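Local atomic coordinates of Pts system, fructose-specific iiabc component (Borrelia burgdorferi, PDB entry 5DLE), a protein that probably takes part in fructose uptake across the membrane with phosphorylation to fructose 1-phosphate, this chain being its cytoplasmic IIB phosphotransfer domain. Residues E63-D75 with R82-A96. Sequence-based numbering, arbitrary orientation.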
ATOM      1  N   GLU A  63     -25.942   9.207 -10.667  1.00 20.92           N
ATOM      2  CA  GLU A  63     -25.615   8.142  -9.728  1.00 19.95           C
ATOM      3  C   GLU A  63     -25.918   8.563  -8.296  1.00 19.36           C
ATOM      4  O   GLU A  63     -26.456   7.778  -7.503  1.00 19.35           O
ATOM      5  CB  GLU A  63     -24.137   7.754  -9.866  1.00 18.84           C
ATOM      6  CG  GLU A  63     -23.878   6.918 -11.110  1.00 23.02           C
ATOM      7  CD  GLU A  63     -22.408   6.820 -11.508  1.00 23.73           C
ATOM      8  OE1 GLU A  63     -21.572   7.621 -11.018  1.00 25.21           O
ATOM      9  OE2 GLU A  63     -22.102   5.918 -12.331  1.00 28.40           O
ATOM     10  N   ILE A  64     -25.571   9.793  -7.938  1.00 18.86           N
ATOM     11  CA  ILE A  64     -25.855  10.241  -6.577  1.00 16.84           C
ATOM     12  C   ILE A  64     -27.372  10.357  -6.365  1.00 17.72           C
ATOM     13  O   ILE A  64     -27.898   9.995  -5.303  1.00 17.48           O
ATOM     14  CB  ILE A  64     -25.116  11.564  -6.291  1.00 16.18           C
ATOM     15  CG1 ILE A  64     -23.605  11.326  -6.366  1.00 16.81           C
ATOM     16  CG2 ILE A  64     -25.519  12.092  -4.923  1.00 16.82           C
ATOM     17  CD1 ILE A  64     -22.829  12.656  -6.417  1.00 17.16           C
ATOM     18  N   LYS A  65     -28.088  10.878  -7.365  1.00 19.03           N
ATOM     19  CA  LYS A  65     -29.543  10.965  -7.283  1.00 18.26           C
ATOM     20  C   LYS A  65     -30.183   9.606  -6.986  1.00 19.23           C
ATOM     21  O   LYS A  65     -31.077   9.498  -6.134  1.00 19.15           O
ATOM     22  CB  LYS A  65     -30.092  11.548  -8.593  1.00 20.95           C
ATOM     23  CG  LYS A  65     -31.595  11.457  -8.678  1.00 23.16           C
ATOM     24  CD  LYS A  65     -32.113  11.944 -10.059  1.00 27.41           C
ATOM     25  CE  LYS A  65     -33.572  11.556 -10.240  1.00 39.21           C
ATOM     26  NZ  LYS A  65     -33.693  10.106 -10.640  1.00 42.23           N
ATOM     27  N   ASN A  66     -29.731   8.552  -7.671  1.00 18.64           N
ATOM     28  CA  ASN A  66     -30.374   7.248  -7.553  1.00 19.69           C
ATOM     29  C   ASN A  66     -29.952   6.450  -6.335  1.00 20.97           C
ATOM     30  O   ASN A  66     -30.580   5.435  -6.032  1.00 22.61           O
ATOM     31  CB  ASN A  66     -30.117   6.445  -8.826  1.00 24.66           C
ATOM     32  CG  ASN A  66     -30.789   7.072 -10.039  1.00 28.61           C
ATOM     33  OD1 ASN A  66     -31.823   7.725  -9.913  1.00 30.40           O
ATOM     34  ND2 ASN A  66     -30.188   6.897 -11.206  1.00 38.12           N
ATOM     35  N   ALA A  67     -28.903   6.874  -5.631  1.00 18.04           N
ATOM     36  CA  ALA A  67     -28.355   6.078  -4.539  1.00 15.58           C
ATOM     37  C   ALA A  67     -29.264   6.092  -3.320  1.00 14.75           C
ATOM     38  O   ALA A  67     -29.867   7.111  -2.982  1.00 18.49           O
ATOM     39  CB  ALA A  67     -26.988   6.659  -4.148  1.00 14.24           C
ATOM     40  N   SER A  68     -29.290   4.957  -2.612  1.00 16.73           N
ATOM     41  CA  SER A  68     -29.974   4.904  -1.330  1.00 17.28           C
ATOM     42  C   SER A  68     -29.133   5.536  -0.241  1.00 16.46           C
ATOM     43  O   SER A  68     -29.667   6.121   0.711  1.00 17.53           O
ATOM     44  CB  SER A  68     -30.288   3.473  -0.928  1.00 24.17           C
ATOM     45  OG  SER A  68     -31.252   2.927  -1.798  1.00 25.81           O
ATOM     46  N   VAL A  69     -27.817   5.371  -0.349  1.00 14.51           N
ATOM     47  CA  VAL A  69     -26.874   5.838   0.670  0.53 15.14           C
ATOM     48  C   VAL A  69     -25.591   6.265  -0.023  1.00 16.90           C
ATOM     49  O   VAL A  69     -25.262   5.768  -1.102  1.00 15.31           O
ATOM     50  CB  VAL A  69     -26.597   4.719   1.715  0.53 16.29           C
ATOM     51  CG1 VAL A  69     -27.839   4.459   2.573  0.53 12.51           C
ATOM     52  CG2 VAL A  69     -26.284   3.417   1.013  0.53 15.85           C
ATOM     53  N   VAL A  70     -24.855   7.171   0.626  1.00 14.04           N
ATOM     54  CA  VAL A  70     -23.502   7.566   0.219  1.00 12.92           C
ATOM     55  C   VAL A  70     -22.535   7.146   1.328  1.00 14.65           C
ATOM     56  O   VAL A  70     -22.734   7.512   2.489  1.00 14.99           O
ATOM     57  CB  VAL A  70     -23.404   9.092   0.018  1.00 13.99           C
ATOM     58  CG1 VAL A  70     -21.981   9.517  -0.327  1.00 14.68           C
ATOM     59  CG2 VAL A  70     -24.418   9.610  -1.064  1.00 16.62           C
ATOM     60  N   ILE A  71     -21.468   6.433   0.978  1.00 12.69           N
ATOM     61  CA  ILE A  71     -20.437   6.051   1.941  1.00 11.82           C
ATOM     62  C   ILE A  71     -19.154   6.779   1.560  1.00 12.36           C
ATOM     63  O   ILE A  71     -18.670   6.661   0.428  1.00 14.67           O
ATOM     64  CB  ILE A  71     -20.215   4.529   1.972  1.00 13.05           C
ATOM     65  CG1 ILE A  71     -21.509   3.825   2.382  1.00 17.80           C
ATOM     66  CG2 ILE A  71     -19.036   4.138   2.929  1.00 12.90           C
ATOM     67  CD1 ILE A  71     -21.363   2.321   2.373  1.00 19.32           C
ATOM     68  N   LEU A  72     -18.622   7.559   2.491  1.00 11.60           N
ATOM     69  CA  LEU A  72     -17.370   8.291   2.247  1.00 11.70           C
ATOM     70  C   LEU A  72     -16.317   7.664   3.125  1.00 15.00           C
ATOM     71  O   LEU A  72     -16.425   7.738   4.353  1.00 17.73           O
ATOM     72  CB  LEU A  72     -17.531   9.764   2.606  1.00 14.49           C
ATOM     73  CG  LEU A  72     -18.634  10.507   1.874  1.00 15.67           C
ATOM     74  CD1 LEU A  72     -18.663  11.983   2.288  1.00 18.20           C
ATOM     75  CD2 LEU A  72     -18.550  10.321   0.327  1.00 15.78           C
ATOM     76  N   ALA A  73     -15.302   7.074   2.511  1.00 11.64           N
ATOM     77  CA  ALA A  73     -14.220   6.479   3.280  1.00 13.75           C
ATOM     78  C   ALA A  73     -12.992   7.333   2.944  1.00 12.45           C
ATOM     79  O   ALA A  73     -12.308   7.091   1.943  1.00 12.97           O
ATOM     80  CB  ALA A  73     -14.038   4.997   2.919  1.00 12.44           C
ATOM     81  N   VAL A  74     -12.743   8.364   3.770  1.00 15.48           N
ATOM     82  CA  VAL A  74     -11.862   9.454   3.369  1.00 13.88           C
ATOM     83  C   VAL A  74     -10.943   9.806   4.514  1.00 17.15           C
ATOM     84  O   VAL A  74     -11.340   9.780   5.691  1.00 17.14           O
ATOM     85  CB  VAL A  74     -12.642  10.693   2.877  1.00 18.31           C
ATOM     86  CG1 VAL A  74     -13.498  10.321   1.658  1.00 16.04           C
ATOM     87  CG2 VAL A  74     -13.609  11.223   3.950  1.00 19.83           C
ATOM     88  N   ASP A  75      -9.706  10.135   4.137  1.00 15.37           N
ATOM     89  CA  ASP A  75      -8.708  10.648   5.061  1.00 16.31           C
ATOM     90  C   ASP A  75      -8.259  12.034   4.648  1.00 21.07           C
ATOM     91  O   ASP A  75      -7.122  12.428   4.952  1.00 22.69           O
ATOM     92  CB  ASP A  75      -7.482   9.748   5.082  1.00 15.19           C
ATOM     93  CG  ASP A  75      -7.811   8.290   5.396  1.00 16.07           C
ATOM     94  OD1 ASP A  75      -8.692   8.011   6.244  1.00 19.03           O
ATOM     95  OD2 ASP A  75      -7.097   7.420   4.860  1.00 19.40           O
ATOM     96  N   ARG A  82     -22.370  18.093  -3.062  1.00 22.31           N
ATOM     97  CA  ARG A  82     -23.066  17.211  -3.994  1.00 20.09           C
ATOM     98  C   ARG A  82     -23.883  16.118  -3.320  1.00 19.28           C
ATOM     99  O   ARG A  82     -24.707  15.500  -3.994  1.00 19.94           O
ATOM    100  CB  ARG A  82     -22.051  16.563  -4.933  1.00 19.97           C
ATOM    101  CG  ARG A  82     -20.903  15.835  -4.217  1.00 18.23           C
ATOM    102  CD  ARG A  82     -19.982  15.241  -5.265  1.00 19.56           C
ATOM    103  NE  ARG A  82     -18.745  14.819  -4.648  1.00 19.54           N
ATOM    104  CZ  ARG A  82     -17.959  13.842  -5.106  1.00 21.02           C
ATOM    105  NH1 ARG A  82     -18.307  13.177  -6.197  1.00 18.69           N
ATOM    106  NH2 ARG A  82     -16.813  13.560  -4.467  1.00 20.62           N
ATOM    107  N   PHE A  83     -23.672  15.842  -2.037  1.00 17.11           N
ATOM    108  CA  PHE A  83     -24.421  14.798  -1.349  1.00 17.16           C
ATOM    109  C   PHE A  83     -25.541  15.343  -0.460  1.00 17.76           C
ATOM    110  O   PHE A  83     -26.154  14.572   0.292  1.00 17.36           O
ATOM    111  CB  PHE A  83     -23.464  13.942  -0.513  1.00 16.79           C
ATOM    112  CG  PHE A  83     -22.302  13.397  -1.298  1.00 15.04           C
ATOM    113  CD1 PHE A  83     -22.513  12.589  -2.416  1.00 16.77           C
ATOM    114  CD2 PHE A  83     -21.019  13.699  -0.914  1.00 16.09           C
ATOM    115  CE1 PHE A  83     -21.446  12.059  -3.130  1.00 16.40           C
ATOM    116  CE2 PHE A  83     -19.931  13.210  -1.648  1.00 16.05           C
ATOM    117  CZ  PHE A  83     -20.157  12.376  -2.759  1.00 15.25           C
ATOM    118  N   GLU A  84     -25.816  16.639  -0.516  1.00 19.97           N
ATOM    119  CA  GLU A  84     -26.936  17.184   0.253  1.00 20.50           C
ATOM    120  C   GLU A  84     -28.228  16.420  -0.029  1.00 20.50           C
ATOM    121  O   GLU A  84     -28.535  16.079  -1.179  1.00 20.22           O
ATOM    122  CB  GLU A  84     -27.148  18.658  -0.085  1.00 23.03           C
ATOM    123  CG  GLU A  84     -26.117  19.533   0.586  1.00 28.12           C
ATOM    124  CD  GLU A  84     -26.383  21.006   0.335  1.00 35.51           C
ATOM    125  OE1 GLU A  84     -27.392  21.330  -0.342  1.00 36.89           O
ATOM    126  OE2 GLU A  84     -25.580  21.827   0.830  1.00 38.78           O
ATOM    127  N   GLY A  85     -28.974  16.127   1.040  1.00 18.40           N
ATOM    128  CA  GLY A  85     -30.256  15.449   0.891  1.00 16.91           C
ATOM    129  C   GLY A  85     -30.139  13.940   0.881  1.00 17.31           C
ATOM    130  O   GLY A  85     -31.155  13.269   0.859  1.00 16.43           O
ATOM    131  N   LYS A  86     -28.917  13.397   0.882  1.00 15.31           N
ATOM    132  CA  LYS A  86     -28.667  11.959   0.924  1.00 14.83           C
ATOM    133  C   LYS A  86     -28.227  11.543   2.317  1.00 17.37           C
ATOM    134  O   LYS A  86     -27.613  12.326   3.044  1.00 18.24           O
ATOM    135  CB  LYS A  86     -27.558  11.543  -0.055  1.00 15.81           C
ATOM    136  CG  LYS A  86     -27.615  12.186  -1.455  1.00 13.14           C
ATOM    137  CD  LYS A  86     -28.866  11.734  -2.265  1.00 16.43           C
ATOM    138  CE  LYS A  86     -28.956  10.199  -2.346  1.00 16.08           C
ATOM    139  NZ  LYS A  86     -29.965   9.785  -3.445  1.00 16.23           N
ATOM    140  N   ARG A  87     -28.519  10.305   2.677  1.00 16.06           N
ATOM    141  CA  ARG A  87     -27.881   9.737   3.856  1.00 14.38           C
ATOM    142  C   ARG A  87     -26.410   9.555   3.534  1.00 13.02           C
ATOM    143  O   ARG A  87     -26.069   8.938   2.526  1.00 16.73           O
ATOM    144  CB  ARG A  87     -28.485   8.389   4.228  1.00 15.91           C
ATOM    145  CG  ARG A  87     -29.952   8.473   4.642  1.00 18.69           C
ATOM    146  CD  ARG A  87     -30.322   7.121   5.240  1.00 19.32           C
ATOM    147  NE  ARG A  87     -31.730   7.025   5.646  1.00 19.98           N
ATOM    148  CZ  ARG A  87     -32.135   7.177   6.890  1.00 20.83           C
ATOM    149  NH1 ARG A  87     -31.256   7.447   7.854  1.00 21.27           N
ATOM    150  NH2 ARG A  87     -33.427   7.030   7.176  1.00 24.85           N
ATOM    151  N   VAL A  88     -25.539  10.082   4.401  1.00 15.36           N
ATOM    152  CA  VAL A  88     -24.094  10.023   4.172  1.00 14.27           C
ATOM    153  C   VAL A  88     -23.448   9.430   5.411  1.00 16.22           C
ATOM    154  O   VAL A  88     -23.640   9.934   6.522  1.00 17.25           O
ATOM    155  CB  VAL A  88     -23.507  11.409   3.855  1.00 14.84           C
ATOM    156  CG1 VAL A  88     -21.978  11.303   3.715  1.00 17.59           C
ATOM    157  CG2 VAL A  88     -24.109  12.013   2.580  1.00 16.25           C
ATOM    158  N   TYR A  89     -22.668   8.357   5.213  1.00 16.36           N
ATOM    159  CA  TYR A  89     -21.929   7.709   6.282  1.00 14.40           C
ATOM    160  C   TYR A  89     -20.461   7.943   5.995  1.00 15.15           C
ATOM    161  O   TYR A  89     -19.920   7.388   5.025  1.00 16.51           O
ATOM    162  CB  TYR A  89     -22.235   6.226   6.332  1.00 16.60           C
ATOM    163  CG  TYR A  89     -21.811   5.583   7.609  1.00 21.95           C
ATOM    164  CD1 TYR A  89     -21.935   6.240   8.822  1.00 34.15           C
ATOM    165  CD2 TYR A  89     -21.284   4.327   7.599  1.00 30.37           C
ATOM    166  CE1 TYR A  89     -21.528   5.627  10.004  1.00 37.46           C
ATOM    167  CE2 TYR A  89     -20.886   3.705   8.775  1.00 33.14           C
ATOM    168  CZ  TYR A  89     -21.009   4.348   9.955  1.00 33.67           C
ATOM    169  OH  TYR A  89     -20.592   3.700  11.094  1.00 34.09           O
ATOM    170  N   LYS A  90     -19.831   8.781   6.817  1.00 15.75           N
ATOM    171  CA  LYS A  90     -18.428   9.144   6.612  1.00 13.10           C
ATOM    172  C   LYS A  90     -17.547   8.486   7.667  1.00 14.95           C
ATOM    173  O   LYS A  90     -17.786   8.639   8.875  1.00 16.37           O
ATOM    174  CB  LYS A  90     -18.261  10.662   6.674  1.00 17.87           C
ATOM    175  CG  LYS A  90     -16.839  11.111   6.485  1.00 20.59           C
ATOM    176  CD  LYS A  90     -16.824  12.518   5.915  1.00 27.83           C
ATOM    177  CE  LYS A  90     -16.835  13.550   7.015  1.00 38.16           C
ATOM    178  NZ  LYS A  90     -16.496  14.906   6.481  1.00 37.20           N
ATOM    179  N   VAL A  91     -16.507   7.783   7.192  1.00 12.75           N
ATOM    180  CA  VAL A  91     -15.560   7.040   8.016  1.00 13.62           C
ATOM    181  C   VAL A  91     -14.175   7.217   7.422  1.00 14.03           C
ATOM    182  O   VAL A  91     -13.994   7.733   6.316  1.00 15.77           O
ATOM    183  CB  VAL A  91     -15.913   5.535   8.102  1.00 18.67           C
ATOM    184  CG1 VAL A  91     -17.318   5.357   8.746  1.00 23.85           C
ATOM    185  CG2 VAL A  91     -15.901   4.905   6.720  1.00 18.61           C
ATOM    186  N   SER A  92     -13.185   6.828   8.207  1.00 12.86           N
ATOM    187  CA  SER A  92     -11.818   6.821   7.712  1.00 11.83           C
ATOM    188  C   SER A  92     -11.608   5.643   6.777  1.00 14.46           C
ATOM    189  O   SER A  92     -12.375   4.695   6.782  1.00 14.45           O
ATOM    190  CB  SER A  92     -10.858   6.699   8.897  1.00 14.16           C
ATOM    191  OG  SER A  92     -11.040   5.423   9.531  1.00 16.77           O
ATOM    192  N   THR A  93     -10.510   5.675   6.004  1.00 13.48           N
ATOM    193  CA  THR A  93     -10.221   4.469   5.223  1.00 13.01           C
ATOM    194  C   THR A  93      -9.895   3.265   6.098  1.00 12.80           C
ATOM    195  O   THR A  93     -10.271   2.141   5.759  1.00 14.38           O
ATOM    196  CB  THR A  93      -9.126   4.682   4.180  1.00 14.19           C
ATOM    197  OG1 THR A  93      -7.861   4.990   4.781  1.00 13.93           O
ATOM    198  CG2 THR A  93      -9.509   5.715   3.123  1.00 15.42           C
ATOM    199  N   VAL A  94      -9.195   3.454   7.235  1.00 12.99           N
ATOM    200  CA  VAL A  94      -8.912   2.343   8.132  1.00 11.62           C
ATOM    201  C   VAL A  94     -10.209   1.675   8.587  1.00 14.48           C
ATOM    202  O   VAL A  94     -10.316   0.445   8.603  1.00 16.36           O
ATOM    203  CB  VAL A  94      -8.074   2.855   9.324  1.00 15.96           C
ATOM    204  CG1 VAL A  94      -8.083   1.864  10.439  1.00 17.77           C
ATOM    205  CG2 VAL A  94      -6.656   3.090   8.865  1.00 17.14           C
ATOM    206  N   LYS A  95     -11.214   2.475   8.980  1.00 15.35           N
ATOM    207  CA  LYS A  95     -12.449   1.863   9.465  1.00 18.86           C
ATOM    208  C   LYS A  95     -13.185   1.167   8.329  1.00 15.04           C
ATOM    209  O   LYS A  95     -13.720   0.064   8.504  1.00 19.60           O
ATOM    210  CB  LYS A  95     -13.329   2.921  10.117  1.00 21.62           C
ATOM    211  N   ALA A  96     -13.192   1.779   7.140  1.00 13.72           N
ATOM    212  CA  ALA A  96     -13.866   1.153   5.998  1.00 13.24           C
ATOM    213  C   ALA A  96     -13.196  -0.169   5.630  1.00 18.41           C
ATOM    214  O   ALA A  96     -13.858  -1.131   5.197  1.00 18.60           O
ATOM    215  CB  ALA A  96     -13.875   2.104   4.808  1.00 15.21           C
TER
HETATM  216  O   HOH W   1     -30.125   8.861   0.758  1.00 17.75           O
HETATM  217  O   HOH W   2      -7.606   6.018   7.874  1.00 16.15           O
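V70 N donates to R87 O and V70 O accepts from Y89 N; L72 N to Y89 O, V91 N to L72 O and V74 N to V91 O follow, completing five backbone bonds. Parallel pairing is confirmed by the 13° between the axes of strands 69-74 and 88-91.

Apolar contacts gather on the sheet face bearing V70, L72 and V88. V70 CG1, set anti to its backbone N (chi1 177°), lies over one face of the F83 ring, 3.9 Å from the centroid and 16° off the normal, a CH-pi contact. R82 CG backs the opposite face, while I64 CD1 and L72 CD2 approach the ring obliquely. L72 CD1 meets V88 CG1 at 3.7 Å. On the other face, A73 CB presses against A96 CB at 3.5 Å, tighter than usual van der Waals contact.

Strand 88-91 lies at one edge of the sheet of this IIB domain, whose four main strands are parallel; it is next to 69-74, which in turn adjoins 13-19.

Charged and polar side chains hold both ends. Bends at chi2 and chi3 fold K86 back so that NZ donates to I64 O (2.8 Å) and to A67 O (2.7 Å), the latter on a lone pair in the carbonyl plane; the ammonium thus bridges two carbonyls beside strand 69-74. At the far end D75 grips T93 with both oxygens: OD1 takes T93 N at 3.0 Å, and OD2 takes T93 OG1 at 2.5 Å, each on the syn side but out of the carboxylate plane. T93 OG1 is also hydrogen-bonded to H26 ND1. D75 also touches C20, probably the cysteine that carries the phosphoryl group in IIB domains, so this end of the contact lies beside the probable phosphotransfer site. S92 N-caps the following helix, its OG accepting from K95 N.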